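Local coordinates for molybdenum cofactor carrier protein (Chlamydomonas reinhardtii, PDB 2IZ6) that probably binds the molybdenum cofactor and carries it, keeping it available for molybdenum-dependent enzymes, at residues 14-20 and 108-114; 36-41 and 161-165; 43-47 and 165-169; 131-137 and 154-160. All coordinates share one frame; numbering follows the deposited sequence. Where two conformers were deposited one is given.

In the fold
All four contacts belong to one Rossmann-like fold built on a parallel beta sheet. Interaction 1 joins strands 15-19 and 110-114 near the middle of the chain, and interaction 4 adds strands 134-137 and 155-158 on one flank, with centres about 10 Å apart; 110-114 and 134-137 are neighbours in the sheet. Interactions 2 and 3, centres about 7 Å apart, share Ile165 and join helix 161-173 to helix 28-43 and to the loop after it. Along the chain, the segments of interaction 1 alternate with those of interactions 2 and 3, whereas interaction 4 lies inside the loops closed by both. The final helix thereby ties the last strands back to the first beta-alpha unit.

Interaction 1: residues 14-20 and 108-114; sequences PIIGVMG and SNVLVAV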
loop_
_atom_site.group_PDB
_atom_site.type_symbol
_atom_site.label_atom_id
_atom_site.label_comp_id
_atom_site.label_asym_id
_atom_site.label_seq_id
_atom_site.Cartn_x
_atom_site.Cartn_y
_atom_site.Cartn_z
ATOM N N PRO A 14 -13.853 -13.783 16.588
ATOM C CA PRO A 14 -13.164 -14.173 15.346
ATOM C C PRO A 14 -13.623 -13.322 14.190
ATOM O O PRO A 14 -14.772 -12.858 14.178
ATOM C CB PRO A 14 -13.557 -15.667 15.186
ATOM C CG PRO A 14 -13.909 -16.117 16.566
ATOM C CD PRO A 14 -14.478 -14.930 17.259
ATOM N N ILE A 15 -12.715 -13.142 13.221
ATOM C CA ILE A 15 -12.985 -12.413 12.022
ATOM C C ILE A 15 -12.771 -13.415 10.911
ATOM O O ILE A 15 -11.709 -14.024 10.782
ATOM C CB ILE A 15 -12.045 -11.261 11.863
ATOM C CG1 ILE A 15 -12.222 -10.252 13.027
ATOM C CG2 ILE A 15 -12.311 -10.559 10.503
ATOM C CD1 ILE A 15 -11.284 -9.065 12.920
ATOM N N ILE A 16 -13.793 -13.608 10.139
ATOM C CA ILE A 16 -13.757 -14.502 8.953
ATOM C C ILE A 16 -13.832 -13.653 7.733
ATOM O O ILE A 16 -14.784 -12.922 7.518
ATOM C CB ILE A 16 -14.917 -15.568 8.979
ATOM C CG1 ILE A 16 -14.991 -16.266 10.338
ATOM C CG2 ILE A 16 -14.783 -16.533 7.814
ATOM C CD1 ILE A 16 -13.751 -16.866 10.870
ATOM N N GLY A 17 -12.836 -13.829 6.883
ATOM C CA GLY A 17 -12.791 -13.135 5.629
ATOM C C GLY A 17 -13.474 -13.909 4.535
ATOM O O GLY A 17 -13.422 -15.116 4.489
ATOM N N VAL A 18 -14.154 -13.205 3.626
ATOM C CA VAL A 18 -14.792 -13.803 2.513
ATOM C C VAL A 18 -14.376 -13.060 1.271
ATOM O O VAL A 18 -14.418 -11.851 1.210
ATOM C CB VAL A 18 -16.321 -13.804 2.639
ATOM C CG1 VAL A 18 -17.046 -14.274 1.373
ATOM C CG2 VAL A 18 -16.720 -14.599 3.848
ATOM N N MET A 19 -14.010 -13.828 0.264
ATOM C CA MET A 19 -13.596 -13.290 -1.047
ATOM C C MET A 19 -14.309 -14.014 -2.144
ATOM O O MET A 19 -14.537 -15.216 -2.072
ATOM C CB MET A 19 -12.160 -13.616 -1.236
ATOM C CG MET A 19 -11.247 -13.006 -0.328
ATOM S SD MET A 19 -10.685 -11.389 -0.926
ATOM C CE MET A 19 -11.435 -11.151 -2.576
ATOM N N GLY A 20 -14.625 -13.293 -3.210
ATOM C CA GLY A 20 -15.076 -13.940 -4.354
ATOM C C GLY A 20 -15.126 -12.914 -5.453
ATOM O O GLY A 20 -14.853 -11.724 -5.218
ATOM N N SER A 108 -8.046 -11.482 9.094
ATOM C CA SER A 108 -8.961 -12.618 9.318
ATOM C C SER A 108 -8.282 -13.820 9.935
ATOM O O SER A 108 -7.122 -14.118 9.681
ATOM C CB SER A 108 -9.606 -13.031 8.023
ATOM O OG SER A 108 -8.618 -13.575 7.186
ATOM N N ASN A 109 -9.023 -14.580 10.756
ATOM C CA ASN A 109 -8.525 -15.840 11.302
ATOM C C ASN A 109 -8.488 -16.975 10.261
ATOM O O ASN A 109 -7.630 -17.823 10.187
ATOM C CB ASN A 109 -9.422 -16.294 12.449
ATOM C CG ASN A 109 -9.328 -15.419 13.638
ATOM O OD1 ASN A 109 -8.435 -15.604 14.463
ATOM N ND2 ASN A 109 -10.167 -14.433 13.724
ATOM N N VAL A 110 -9.482 -16.923 9.395
ATOM C CA VAL A 110 -9.652 -17.835 8.252
ATOM C C VAL A 110 -10.224 -17.079 7.139
ATOM O O VAL A 110 -11.079 -16.234 7.321
ATOM C CB VAL A 110 -10.653 -18.992 8.570
ATOM C CG1 VAL A 110 -10.641 -20.066 7.429
ATOM C CG2 VAL A 110 -10.293 -19.627 9.843
ATOM N N LEU A 111 -9.747 -17.359 5.917
ATOM C CA LEU A 111 -10.275 -16.745 4.674
ATOM C C LEU A 111 -11.075 -17.782 3.876
ATOM O O LEU A 111 -10.603 -18.906 3.673
ATOM C CB LEU A 111 -9.099 -16.182 3.818
ATOM C CG LEU A 111 -9.412 -15.492 2.489
ATOM C CD1 LEU A 111 -10.258 -14.251 2.763
ATOM C CD2 LEU A 111 -8.179 -15.114 1.720
ATOM N N VAL A 112 -12.307 -17.457 3.475
ATOM C CA VAL A 112 -13.100 -18.328 2.660
ATOM C C VAL A 112 -13.298 -17.684 1.308
ATOM O O VAL A 112 -13.736 -16.527 1.196
ATOM C CB VAL A 112 -14.510 -18.538 3.288
ATOM C CG1 VAL A 112 -15.304 -19.519 2.520
ATOM C CG2 VAL A 112 -14.429 -19.077 4.706
ATOM N N ALA A 113 -12.911 -18.418 0.257
ATOM C CA ALA A 113 -13.144 -18.026 -1.120
ATOM C C ALA A 113 -14.412 -18.758 -1.591
ATOM O O ALA A 113 -14.509 -19.989 -1.478
ATOM C CB ALA A 113 -11.972 -18.418 -1.989
ATOM N N VAL A 114 -15.346 -17.997 -2.132
ATOM C CA VAL A 114 -16.540 -18.551 -2.745
ATOM C C VAL A 114 -16.387 -18.233 -4.244
ATOM O O VAL A 114 -16.467 -17.076 -4.639
ATOM C CB VAL A 114 -17.845 -17.870 -2.206
ATOM C CG1 VAL A 114 -19.030 -18.480 -2.826
ATOM C CG2 VAL A 114 -17.906 -17.982 -0.742
#
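Gly17 and Leu111 lie side by side, their CA atoms 4.5 Å apart, where strands 15-19 and 110-114 run parallel with 25° between their directions. Gly17 N bonds to Val110 O, Gly17 O accepts from Val112 N at 2.8 Å, and the pattern continues through Met19 N to Val112 O and Val114 N to Met19 O. Ahead of the regular pairing, Ile15 O receives Asn109 N at 2.7 Å; a further bond to it from Asn109 ND2 is weak and doubtful, because ND2 also lies close to the N-H of Ile15. With CG anti to the backbone nitrogen (chi1 180°) and a bend at chi2, Leu111 lays CD1 over the backbone of Gly17, 3.7 Å from Gly17 C. A CB on Gly17 would come only 3.0 Å from Leu111 CD1, so the bare backbone lets the leucine lie close. On the other face, Ile16 CG2 crosses obliquely against Val112 CG2 at 4.0 Å, and Val18 CG1 stands near Val114 CG2; helices 28-43 and 161-173 cover this face, while helix 118-129 packs on Leu111 and Ala113. Strands 15-19 and 110-114 are central in the Rossmann-like sheet. Their union therefore rests on buried backbone hydrogen bonds flanked by branched apolar groups, although Val110 N and Val114 O remain buried without a hydrogen-bond partner in the model.

Interaction 2: residues 36-41 and 161-165; sequences ELGKQI and VAGAI
Ile165 drives its CD1 between Leu37, Gln40 and Ile41 of the facing helix. Its CG1 lies beside the backbone N, and a second bend (chi2 -70°) turns CD1 into the groove, where Gln40 CB meets it at 3.6 Å. Leu37 slants across the same methyl, with Leu37 CD1 3.9 Å from Ile165 CD1, while Ile41 CG1 approaches it obliquely at 4.0 Å. One turn earlier, Val161 stands nearly at a right angle to Glu36: Val161 CG1 rests 3.9 Å from Glu36 CG and equally near the CA of Leu37, so the aliphatic part of the glutamate serves as a packing surface. Helices 28-43 and 161-173 lie on the same face of the Rossmann-like parallel sheet, and the short segments 36-41 and 161-165 run 38° apart in direction with their axes 9.9 Å from each other. Beneath them, Leu37 reaches strands 15-19 and 110-114 and Ile41 strand 15-19, whereas Val161 and Ala164 pack on strand 134-137. Ala164 CB meets Leu37 CD1 at 4.2 Å, adding a small apolar surface beside the longer chains. On the outer side of helix 28-43, Glu36 links to two neighbours of its own helix: Gln40 NE2 donates to Glu36 OE2 at 2.8 Å, from the anti side and 29° out of the carboxylate plane, and Lys39 NZ forms a salt bridge with Glu36 OE1, its hydrogen bond weak.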
loop_
_atom_site.group_PDB
_atom_site.type_symbol
_atom_site.label_atom_id
_atom_site.label_comp_id
_atom_site.label_asym_id
_atom_site.label_seq_id
_atom_site.Cartn_x
_atom_site.Cartn_y
_atom_site.Cartn_z
ATOM N N GLU A 36 -25.785 -17.590 2.322
ATOM C CA GLU A 36 -25.912 -18.587 3.385
ATOM C C GLU A 36 -24.713 -18.621 4.236
ATOM O O GLU A 36 -24.830 -18.739 5.443
ATOM C CB GLU A 36 -26.151 -19.965 2.806
ATOM C CG GLU A 36 -26.489 -21.016 3.875
ATOM C CD GLU A 36 -27.810 -20.772 4.702
ATOM O OE1 GLU A 36 -28.762 -20.092 4.238
ATOM O OE2 GLU A 36 -27.883 -21.269 5.872
ATOM N N LEU A 37 -23.556 -18.528 3.577
ATOM C CA LEU A 37 -22.322 -18.506 4.332
ATOM C C LEU A 37 -22.322 -17.318 5.286
ATOM O O LEU A 37 -21.916 -17.494 6.461
ATOM C CB LEU A 37 -21.159 -18.432 3.356
ATOM C CG LEU A 37 -19.788 -18.443 4.012
ATOM C CD1 LEU A 37 -19.424 -19.795 4.525
ATOM C CD2 LEU A 37 -18.726 -17.880 3.044
ATOM N N GLY A 38 -22.618 -16.119 4.808
ATOM C CA GLY A 38 -22.742 -14.896 5.625
ATOM C C GLY A 38 -23.645 -15.080 6.831
ATOM O O GLY A 38 -23.295 -14.766 7.999
ATOM N N LYS A 39 -24.776 -15.708 6.605
ATOM C CA LYS A 39 -25.769 -16.059 7.692
ATOM C C LYS A 39 -25.115 -16.881 8.740
ATOM O O LYS A 39 -25.224 -16.554 9.891
ATOM C CB LYS A 39 -27.023 -16.747 7.070
ATOM C CG LYS A 39 -27.879 -15.886 6.319
ATOM C CD LYS A 39 -29.219 -16.640 6.133
ATOM C CE LYS A 39 -29.822 -16.461 4.780
ATOM N NZ LYS A 39 -30.887 -17.562 4.583
ATOM N N GLN A 40 -24.366 -17.900 8.346
ATOM C CA GLN A 40 -23.834 -18.872 9.280
ATOM C C GLN A 40 -22.718 -18.275 10.006
ATOM O O GLN A 40 -22.525 -18.542 11.195
ATOM C CB GLN A 40 -23.498 -20.162 8.532
ATOM C CG GLN A 40 -24.745 -20.824 7.978
ATOM C CD GLN A 40 -25.817 -21.174 9.019
ATOM O OE1 GLN A 40 -25.508 -21.459 10.209
ATOM N NE2 GLN A 40 -27.078 -21.238 8.563
ATOM N N ILE A 41 -21.928 -17.442 9.321
ATOM C CA ILE A 41 -20.852 -16.770 10.022
ATOM C C ILE A 41 -21.413 -15.933 11.167
ATOM O O ILE A 41 -20.868 -15.957 12.255
ATOM C CB ILE A 41 -19.953 -15.911 9.024
ATOM C CG1 ILE A 41 -19.144 -16.863 8.146
ATOM C CG2 ILE A 41 -19.189 -14.784 9.693
ATOM C CD1 ILE A 41 -18.574 -16.180 6.928
ATOM N N VAL A 161 -21.773 -25.110 2.009
ATOM C CA VAL A 161 -21.701 -24.102 3.055
ATOM C C VAL A 161 -21.506 -24.784 4.391
ATOM O O VAL A 161 -20.650 -24.423 5.174
ATOM C CB VAL A 161 -22.899 -23.153 3.111
ATOM C CG1 VAL A 161 -22.904 -22.336 4.390
ATOM C CG2 VAL A 161 -22.871 -22.313 1.924
ATOM N N ALA A 162 -22.318 -25.802 4.666
ATOM C CA ALA A 162 -22.052 -26.544 5.908
ATOM C C ALA A 162 -20.602 -27.016 6.107
ATOM O O ALA A 162 -20.062 -26.878 7.196
ATOM C CB ALA A 162 -22.993 -27.775 6.014
ATOM N N GLY A 163 -19.992 -27.563 5.065
ATOM C CA GLY A 163 -18.629 -28.027 5.135
ATOM C C GLY A 163 -17.652 -26.910 5.384
ATOM O O GLY A 163 -16.688 -27.074 6.173
ATOM N N ALA A 164 -17.877 -25.797 4.729
ATOM C CA ALA A 164 -17.066 -24.591 4.934
ATOM C C ALA A 164 -17.111 -24.096 6.358
ATOM O O ALA A 164 -16.090 -23.818 6.983
ATOM C CB ALA A 164 -17.489 -23.483 3.894
ATOM N N ILE A 165 -18.320 -24.008 6.937
ATOM C CA ILE A 165 -18.510 -23.584 8.298
ATOM C C ILE A 165 -17.844 -24.552 9.283
ATOM O O ILE A 165 -17.202 -24.171 10.225
ATOM C CB ILE A 165 -20.021 -23.357 8.591
ATOM C CG1 ILE A 165 -20.559 -22.178 7.764
ATOM C CG2 ILE A 165 -20.295 -23.216 10.116
ATOM C CD1 ILE A 165 -20.011 -20.782 8.217
#

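Interaction 3: residues 43-47 and 165-169; sequences THGWI and IAAVK
Trp46 lays its indole against Val168, with Ile165 CD1 at the edge of the six-membered ring and Lys169 close by. From CB, chi1 of -49° sets CG beside the backbone N and directs the indole toward helix 161-173. Further out, CE3 begins to pass under the valine, and CZ3 and CH2 each lie 3.7 Å from Val168 CG1. That methyl makes a CH-pi contact, 4.0 Å from the centroid of the six-membered ring and 27° off its normal. Ile165 CD1 is 4.0 Å from Trp46 CZ3, while CH2 comes near Lys169 N. The opposite face carries His44 CB, 3.4 Å above its plane. An alanine in place of Trp46 is likely to leave Val168 CG1 and His44 CB without the flat surface between them, opening a gap beside the helix. Gly45, with positive phi in a Schellman motif, ends helix 28-43 and places His44 and Trp46 together before strand 47-51. His44 CE1 meets Ile165 CG2 at 3.5 Å; its ND1 is bonded to Gln40 O. A water joins His44 NE2, 2.8 Å away, to Lys169 NZ, so an apolar core is rimmed by a solvent-mediated polar link.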
loop_
_atom_site.group_PDB
_atom_site.type_symbol
_atom_site.label_atom_id
_atom_site.label_comp_id
_atom_site.label_asym_id
_atom_site.label_seq_id
_atom_site.Cartn_x
_atom_site.Cartn_y
_atom_site.Cartn_z
ATOM N N THR A 43 -24.246 -16.167 12.718
ATOM C CA THR A 43 -24.959 -17.039 13.672
ATOM C C THR A 43 -23.996 -17.684 14.648
ATOM O O THR A 43 -24.305 -17.869 15.822
ATOM C CB THR A 43 -25.759 -18.104 12.927
ATOM O OG1 THR A 43 -26.769 -17.486 12.059
ATOM C CG2 THR A 43 -26.411 -19.079 13.912
ATOM N N HIS A 44 -22.768 -17.980 14.175
ATOM C CA HIS A 44 -21.695 -18.418 15.026
ATOM C C HIS A 44 -21.024 -17.332 15.841
ATOM O O HIS A 44 -20.061 -17.599 16.552
ATOM C CB HIS A 44 -20.666 -19.208 14.186
ATOM C CG HIS A 44 -21.130 -20.583 13.830
ATOM N ND1 HIS A 44 -22.037 -20.816 12.829
ATOM C CD2 HIS A 44 -20.898 -21.783 14.426
ATOM C CE1 HIS A 44 -22.309 -22.116 12.776
ATOM N NE2 HIS A 44 -21.596 -22.731 13.709
ATOM N N GLY A 45 -21.480 -16.086 15.753
ATOM C CA GLY A 45 -20.883 -15.034 16.545
ATOM C C GLY A 45 -19.613 -14.444 16.026
ATOM O O GLY A 45 -18.863 -13.850 16.806
ATOM N N TRP A 46 -19.323 -14.714 14.768
ATOM C CA TRP A 46 -18.139 -14.244 14.118
ATOM C C TRP A 46 -18.416 -12.928 13.375
ATOM O O TRP A 46 -19.520 -12.689 12.930
ATOM C CB TRP A 46 -17.536 -15.296 13.181
ATOM C CG TRP A 46 -17.376 -16.632 13.796
ATOM C CD1 TRP A 46 -17.021 -16.931 15.106
ATOM C CD2 TRP A 46 -17.399 -17.885 13.101
ATOM N NE1 TRP A 46 -17.016 -18.333 15.257
ATOM C CE2 TRP A 46 -17.245 -18.923 14.050
ATOM C CE3 TRP A 46 -17.779 -18.226 11.800
ATOM C CZ2 TRP A 46 -17.317 -20.291 13.689
ATOM C CZ3 TRP A 46 -17.886 -19.600 11.444
ATOM C CH2 TRP A 46 -17.611 -20.603 12.404
ATOM N N ILE A 47 -17.354 -12.131 13.236
ATOM C CA ILE A 47 -17.355 -10.903 12.423
ATOM C C ILE A 47 -17.025 -11.267 10.960
ATOM O O ILE A 47 -16.125 -12.060 10.748
ATOM C CB ILE A 47 -16.347 -9.879 12.939
ATOM C CG1 ILE A 47 -16.650 -9.381 14.359
ATOM C CG2 ILE A 47 -16.274 -8.683 12.016
ATOM C CD1 ILE A 47 -15.513 -8.609 15.028
ATOM N N ILE A 165 -18.320 -24.008 6.937
ATOM C CA ILE A 165 -18.510 -23.584 8.298
ATOM C C ILE A 165 -17.844 -24.552 9.283
ATOM O O ILE A 165 -17.202 -24.171 10.225
ATOM C CB ILE A 165 -20.021 -23.357 8.591
ATOM C CG1 ILE A 165 -20.559 -22.178 7.764
ATOM C CG2 ILE A 165 -20.295 -23.216 10.116
ATOM C CD1 ILE A 165 -20.011 -20.782 8.217
ATOM N N ALA A 166 -18.010 -25.851 9.043
ATOM C CA ALA A 166 -17.359 -26.844 9.878
ATOM C C ALA A 166 -15.876 -26.707 9.829
ATOM O O ALA A 166 -15.230 -26.847 10.871
ATOM C CB ALA A 166 -17.793 -28.263 9.426
ATOM N N ALA A 167 -15.300 -26.434 8.648
ATOM C CA ALA A 167 -13.828 -26.232 8.517
ATOM C C ALA A 167 -13.370 -25.014 9.330
ATOM O O ALA A 167 -12.402 -25.083 10.099
ATOM C CB ALA A 167 -13.425 -26.114 7.074
ATOM N N VAL A 168 -14.100 -23.914 9.185
ATOM C CA VAL A 168 -13.806 -22.718 9.922
ATOM C C VAL A 168 -13.873 -23.008 11.452
ATOM O O VAL A 168 -13.027 -22.615 12.201
ATOM C CB VAL A 168 -14.726 -21.557 9.551
ATOM C CG1 VAL A 168 -14.445 -20.311 10.442
ATOM C CG2 VAL A 168 -14.559 -21.159 8.059
ATOM N N LYS A 169 -14.954 -23.621 11.883
ATOM C CA LYS A 169 -15.159 -23.862 13.295
ATOM C C LYS A 169 -14.010 -24.692 13.861
ATOM O O LYS A 169 -13.500 -24.398 14.948
ATOM C CB LYS A 169 -16.529 -24.568 13.502
ATOM C CG LYS A 169 -17.055 -24.634 14.878
ATOM C CD LYS A 169 -18.544 -25.179 14.884
ATOM C CE LYS A 169 -19.011 -25.554 16.255
ATOM N NZ LYS A 169 -20.440 -26.099 16.105
HETATM O O HOH W 1 -21.839 -25.496 13.872
#

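Interaction 4: residues 131-137 and 154-160; sequences KKPVVLL and LVHVAAD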
loop_
_atom_site.group_PDB
_atom_site.type_symbol
_atom_site.label_atom_id
_atom_site.label_comp_id
_atom_site.label_asym_id
_atom_site.label_seq_id
_atom_site.Cartn_x
_atom_site.Cartn_y
_atom_site.Cartn_z
ATOM N N LYS A 131 0.786 -17.826 5.818
ATOM C CA LYS A 131 0.506 -19.052 6.575
ATOM C C LYS A 131 -0.833 -19.002 7.317
ATOM O O LYS A 131 -1.005 -19.487 8.427
ATOM C CB LYS A 131 1.680 -19.417 7.507
ATOM C CG LYS A 131 3.037 -19.354 6.845
ATOM C CD LYS A 131 3.230 -20.358 5.790
ATOM C CE LYS A 131 4.645 -20.165 5.161
ATOM N NZ LYS A 131 4.956 -21.231 4.137
ATOM N N LYS A 132 -1.833 -18.475 6.635
ATOM C CA LYS A 132 -3.169 -18.435 7.147
ATOM C C LYS A 132 -3.958 -19.499 6.383
ATOM O O LYS A 132 -3.741 -19.719 5.149
ATOM C CB LYS A 132 -3.805 -17.046 6.910
ATOM C CG LYS A 132 -3.246 -15.929 7.850
ATOM C CD LYS A 132 -4.417 -14.973 8.266
ATOM C CE LYS A 132 -4.146 -14.189 9.480
ATOM N NZ LYS A 132 -4.453 -14.979 10.668
ATOM N N PRO A 133 -4.880 -20.162 7.076
ATOM C CA PRO A 133 -5.712 -21.150 6.408
ATOM C C PRO A 133 -6.782 -20.586 5.498
ATOM O O PRO A 133 -7.313 -19.521 5.751
ATOM C CB PRO A 133 -6.407 -21.881 7.530
ATOM C CG PRO A 133 -6.459 -20.873 8.585
ATOM C CD PRO A 133 -5.331 -19.939 8.441
ATOM N N VAL A 134 -7.008 -21.302 4.441
ATOM C CA VAL A 134 -7.999 -20.894 3.462
ATOM C C VAL A 134 -9.028 -22.021 3.167
ATOM O O VAL A 134 -8.677 -23.200 3.005
ATOM C CB VAL A 134 -7.310 -20.428 2.140
ATOM C CG1 VAL A 134 -8.360 -20.011 1.101
ATOM C CG2 VAL A 134 -6.348 -19.259 2.335
ATOM N N VAL A 135 -10.276 -21.632 3.102
ATOM C CA VAL A 135 -11.361 -22.513 2.702
ATOM C C VAL A 135 -11.912 -22.205 1.296
ATOM O O VAL A 135 -12.233 -21.058 1.032
ATOM C CB VAL A 135 -12.513 -22.504 3.736
ATOM C CG1 VAL A 135 -13.605 -23.460 3.334
ATOM C CG2 VAL A 135 -12.039 -22.892 5.109
ATOM N N LEU A 136 -11.840 -23.180 0.384
ATOM C CA LEU A 136 -12.260 -22.993 -0.982
ATOM C C LEU A 136 -13.612 -23.621 -1.185
ATOM O O LEU A 136 -13.743 -24.845 -1.143
ATOM C CB LEU A 136 -11.229 -23.636 -1.917
ATOM C CG LEU A 136 -9.789 -23.131 -1.842
ATOM C CD1 LEU A 136 -8.911 -23.893 -2.893
ATOM C CD2 LEU A 136 -9.703 -21.640 -2.029
ATOM N N LEU A 137 -14.598 -22.781 -1.500
ATOM C CA LEU A 137 -16.004 -23.200 -1.698
ATOM C C LEU A 137 -16.424 -22.789 -3.113
ATOM O O LEU A 137 -16.326 -21.640 -3.498
ATOM C CB LEU A 137 -16.926 -22.574 -0.657
ATOM C CG LEU A 137 -18.450 -22.819 -0.833
ATOM C CD1 LEU A 137 -18.705 -24.291 -0.701
ATOM C CD2 LEU A 137 -19.233 -21.982 0.231
ATOM N N LEU A 154 -2.763 -25.971 4.620
ATOM C CA LEU A 154 -3.567 -24.761 4.898
ATOM C C LEU A 154 -4.789 -24.630 4.016
ATOM O O LEU A 154 -5.554 -23.746 4.267
ATOM C CB LEU A 154 -2.687 -23.496 4.696
ATOM C CG LEU A 154 -1.572 -23.257 5.764
ATOM C CD1 LEU A 154 -0.711 -22.061 5.457
ATOM C CD2 LEU A 154 -2.189 -23.092 7.044
ATOM N N VAL A 155 -4.952 -25.499 3.000
ATOM C CA VAL A 155 -6.049 -25.371 2.022
ATOM C C VAL A 155 -7.102 -26.413 2.321
ATOM O O VAL A 155 -6.832 -27.585 2.405
ATOM C CB VAL A 155 -5.497 -25.502 0.606
ATOM C CG1 VAL A 155 -6.593 -25.498 -0.425
ATOM C CG2 VAL A 155 -4.635 -24.342 0.292
ATOM N N HIS A 156 -8.325 -25.953 2.544
ATOM C CA HIS A 156 -9.443 -26.788 2.911
ATOM C C HIS A 156 -10.479 -26.630 1.790
ATOM O O HIS A 156 -10.978 -25.555 1.506
ATOM C CB HIS A 156 -10.040 -26.428 4.254
ATOM C CG HIS A 156 -9.071 -26.513 5.382
ATOM N ND1 HIS A 156 -8.136 -25.529 5.659
ATOM C CD2 HIS A 156 -8.905 -27.475 6.313
ATOM C CE1 HIS A 156 -7.417 -25.915 6.708
ATOM N NE2 HIS A 156 -7.842 -27.094 7.100
ATOM N N VAL A 157 -10.748 -27.713 1.126
ATOM C CA VAL A 157 -11.743 -27.694 0.072
ATOM C C VAL A 157 -13.098 -28.074 0.679
ATOM O O VAL A 157 -13.248 -29.151 1.271
ATOM C CB VAL A 157 -11.291 -28.634 -1.089
ATOM C CG1 VAL A 157 -12.339 -28.740 -2.087
ATOM C CG2 VAL A 157 -10.065 -28.106 -1.735
ATOM N N ALA A 158 -14.112 -27.252 0.457
ATOM C CA ALA A 158 -15.445 -27.470 1.056
ATOM C C ALA A 158 -16.421 -27.761 -0.043
ATOM O O ALA A 158 -16.433 -27.103 -1.065
ATOM C CB ALA A 158 -15.870 -26.301 1.825
ATOM N N ALA A 159 -17.239 -28.771 0.184
ATOM C CA ALA A 159 -18.220 -29.171 -0.797
ATOM C C ALA A 159 -19.505 -28.341 -0.772
ATOM O O ALA A 159 -20.248 -28.306 -1.764
ATOM C CB ALA A 159 -18.563 -30.640 -0.618
ATOM N N ASP A 160 -19.807 -27.749 0.369
ATOM C CA ASP A 160 -20.967 -26.887 0.546
ATOM C C ASP A 160 -20.762 -25.949 1.735
ATOM O O ASP A 160 -19.713 -26.001 2.398
ATOM C CB ASP A 160 -22.243 -27.741 0.759
ATOM C CG ASP A 160 -22.090 -28.770 1.894
ATOM O OD1 ASP A 160 -22.879 -29.774 1.892
ATOM O OD2 ASP A 160 -21.258 -28.646 2.834
#
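Leu136 and Val155 press together across two strands of a beta-alpha-beta crossover, in which helix 141-150 connects strand 134-137 to strand 155-158, outermost within this chain. The strands are parallel, with 26° between their directions. Four backbone hydrogen bonds join the segments: Val134 N to Leu154 O, His156 N to Val134 O, Leu136 N to His156 O and Ala158 N to Leu136 O, the last tilted 31° from the carbonyl plane. The close packing is on both faces of this pair. Leu136 CD1 meets Val155 CG1 obliquely at 3.7 Å, on the side where Phe147 of helix 141-150 touches both residues. On the other side, Val135 CG1 sits 3.9 Å from Ala158 CB under Ala164 of helix 161-173, and the His156 ring turns its edge to Val134 O. At the start of the segments Leu154, with CG beside its backbone N (chi1 -71°), reaches back until CD1 is 3.4 Å from Lys131 CA, covering the Schellman motif in which Lys131 ends helix 118-129. A serine in place of Leu154 would probably leave the turn at Lys131 and the flank of Pro133 without their apolar cover. Toward solvent the contact thins: Val157 offers its side chain to the outside, and the exposed Ala159 adds little. Leu137 CD1 still reaches Asp160 C, 3.6 Å away, where the chain leaves the sheet. There Asp160 takes the N-cap position of helix 161-173, its OD2 accepting the hydrogen bond from Gly163 N.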